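Local atomic coordinates of formate-dependent phosphoribosylglycinamide formyltransferase (Mycobacterium tuberculosis H37Rv, PDB entry 6KHR), a protein that belongs to the ATP-grasp superfamily, a group of enzymes that share a characteristic nucleotide-binding fold. Residues Ile222-Thr227 with Gln261-Ser266. Sequence-based numbering, arbitrary orientation.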
loop_
_atom_site.group_PDB
_atom_site.type_symbol
_atom_site.label_atom_id
_atom_site.label_comp_id
_atom_site.label_asym_id
_atom_site.label_seq_id
_atom_site.Cartn_x
_atom_site.Cartn_y
_atom_site.Cartn_z
ATOM N N ILE A 222 -0.486 31.181 13.956
ATOM C CA ILE A 222 -0.082 29.826 13.611
ATOM C C ILE A 222 0.706 29.851 12.310
ATOM O O ILE A 222 0.307 30.508 11.344
ATOM C CB ILE A 222 -1.292 28.880 13.496
ATOM C CG1 ILE A 222 -2.036 28.836 14.822
ATOM C CG2 ILE A 222 -0.848 27.465 13.134
ATOM C CD1 ILE A 222 -3.380 28.204 14.721
ATOM N N GLU A 223 1.840 29.164 12.306
ATOM C CA GLU A 223 2.632 28.918 11.102
ATOM C C GLU A 223 2.103 27.656 10.422
ATOM O O GLU A 223 1.529 27.718 9.331
ATOM C CB GLU A 223 4.099 28.761 11.496
ATOM C CG GLU A 223 5.150 29.480 10.707
ATOM C CD GLU A 223 6.518 29.294 11.357
ATOM O OE1 GLU A 223 7.426 28.703 10.738
ATOM O OE2 GLU A 223 6.681 29.723 12.513
ATOM N N PHE A 224 2.279 26.506 11.071
ATOM C CA PHE A 224 1.908 25.206 10.522
ATOM C C PHE A 224 0.878 24.494 11.382
ATOM O O PHE A 224 0.974 24.486 12.611
ATOM C CB PHE A 224 3.098 24.240 10.422
ATOM C CG PHE A 224 4.394 24.889 10.111
ATOM C CD1 PHE A 224 4.578 25.563 8.919
ATOM C CD2 PHE A 224 5.455 24.779 10.990
ATOM C CE1 PHE A 224 5.790 26.139 8.618
ATOM C CE2 PHE A 224 6.672 25.365 10.698
ATOM C CZ PHE A 224 6.838 26.044 9.510
ATOM N N LEU A 225 -0.081 23.867 10.723
ATOM C CA LEU A 225 -0.739 22.706 11.285
ATOM C C LEU A 225 0.134 21.481 11.032
ATOM O O LEU A 225 0.730 21.323 9.961
ATOM C CB LEU A 225 -2.120 22.523 10.673
ATOM C CG LEU A 225 -2.946 23.801 10.801
ATOM C CD1 LEU A 225 -4.336 23.626 10.194
ATOM C CD2 LEU A 225 -3.022 24.306 12.240
ATOM N N VAL A 226 0.226 20.619 12.035
ATOM C CA VAL A 226 1.108 19.460 11.981
ATOM C C VAL A 226 0.395 18.259 12.583
ATOM O O VAL A 226 -0.244 18.356 13.637
ATOM C CB VAL A 226 2.443 19.746 12.697
ATOM C CG1 VAL A 226 3.083 18.467 13.184
ATOM C CG2 VAL A 226 3.384 20.470 11.740
ATOM N N THR A 227 0.496 17.122 11.904
ATOM C CA THR A 227 0.024 15.858 12.443
ATOM C C THR A 227 1.213 15.019 12.918
ATOM O O THR A 227 2.115 14.708 12.137
ATOM C CB THR A 227 -0.799 15.098 11.410
ATOM O OG1 THR A 227 -1.898 15.914 10.982
ATOM C CG2 THR A 227 -1.330 13.794 12.019
ATOM N N GLN A 261 5.353 15.593 4.110
ATOM C CA GLN A 261 6.164 14.920 5.123
ATOM C C GLN A 261 7.586 14.830 4.589
ATOM O O GLN A 261 7.772 14.369 3.456
ATOM C CB GLN A 261 5.642 13.516 5.426
ATOM C CG GLN A 261 6.301 12.855 6.597
ATOM C CD GLN A 261 5.920 11.381 6.743
ATOM O OE1 GLN A 261 5.892 10.630 5.761
ATOM N NE2 GLN A 261 5.627 10.963 7.974
ATOM N N PRO A 262 8.596 15.248 5.356
ATOM C CA PRO A 262 8.486 15.820 6.694
ATOM C C PRO A 262 8.308 17.336 6.712
ATOM O O PRO A 262 8.819 18.017 5.839
ATOM C CB PRO A 262 9.827 15.443 7.330
ATOM C CG PRO A 262 10.808 15.426 6.180
ATOM C CD PRO A 262 10.000 15.170 4.915
ATOM N N GLN A 263 7.567 17.836 7.696
ATOM C CA GLN A 263 7.572 19.251 8.039
ATOM C C GLN A 263 8.755 19.540 8.957
ATOM O O GLN A 263 8.884 18.919 10.017
ATOM C CB GLN A 263 6.268 19.627 8.732
ATOM C CG GLN A 263 6.323 21.006 9.382
ATOM C CD GLN A 263 6.590 22.108 8.367
ATOM O OE1 GLN A 263 5.823 22.285 7.401
ATOM N NE2 GLN A 263 7.693 22.840 8.560
ATOM N N LYS A 264 9.621 20.477 8.569
ATOM C CA LYS A 264 10.765 20.807 9.415
ATOM C C LYS A 264 10.309 21.554 10.674
ATOM O O LYS A 264 9.423 22.414 10.631
ATOM C CB LYS A 264 11.799 21.638 8.646
ATOM C CG LYS A 264 11.342 23.063 8.251
ATOM C CD LYS A 264 11.639 24.135 9.338
ATOM C CE LYS A 264 10.455 25.102 9.529
ATOM N NZ LYS A 264 10.416 25.804 10.847
ATOM N N LEU A 265 10.923 21.216 11.798
ATOM C CA LEU A 265 10.709 21.920 13.044
ATOM C C LEU A 265 12.061 22.220 13.671
ATOM O O LEU A 265 13.041 21.493 13.466
ATOM C CB LEU A 265 9.846 21.097 14.007
ATOM C CG LEU A 265 8.470 20.700 13.479
ATOM C CD1 LEU A 265 7.751 19.834 14.476
ATOM C CD2 LEU A 265 7.664 21.953 13.203
ATOM N N SER A 266 12.109 23.296 14.444
ATOM C CA SER A 266 13.293 23.550 15.248
ATOM C C SER A 266 13.439 22.474 16.314
ATOM O O SER A 266 12.477 21.795 16.699
ATOM C CB SER A 266 13.210 24.935 15.897
ATOM O OG SER A 266 11.939 25.136 16.472
#
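Gln263 lays its side-chain amide over one face of the Phe224 ring, a worked example of how a glutamine can be polar at its rim yet pack flat against an aromatic. From CB, the chain leaves with CG anti to the backbone N (chi1 168°), a rotation that sets CG beside the methyl CG2 of Val226, 3.8 Å away. A bend at chi2 then turns the amide across the ring, the two planes only 19° apart. CD lies 3.9 Å from Phe224 CG, and OE1 is 3.8 Å from Phe224 CD1. NE2 ends the chain near the rim, 3.4 Å from Phe224 CZ.

Two hydrogen bonds fix the rotation of this amide. NE2 donates almost straight to Lys264 O, 2.7 Å away, on a lone pair in the carbonyl plane, while OE1 accepts from Trp260 NE1. The polar atoms of a buried side chain are thereby paired without giving up the stack.

The opposite face of the Phe224 ring carries CB of Glu223 over its centre. Lys264 bends round so that CE reaches Phe224 CZ at 3.7 Å, with NZ at the ring edge. That ammonium remains 4.2 Å from Glu223 OE1, too far for a salt bridge, though the opposite charges probably attract. Leu265 adds a looser apolar touch, its CD2 set obliquely to the Phe224 ring near Phe224 CD2.

Glu223 and Phe224 both pair with Ile296, forming a classic beta bulge at the start of strand 224-235. The contact thus packs the loop between strand 256-261 and helix 267-284 against the antiparallel sheet of the ATP-grasp fold.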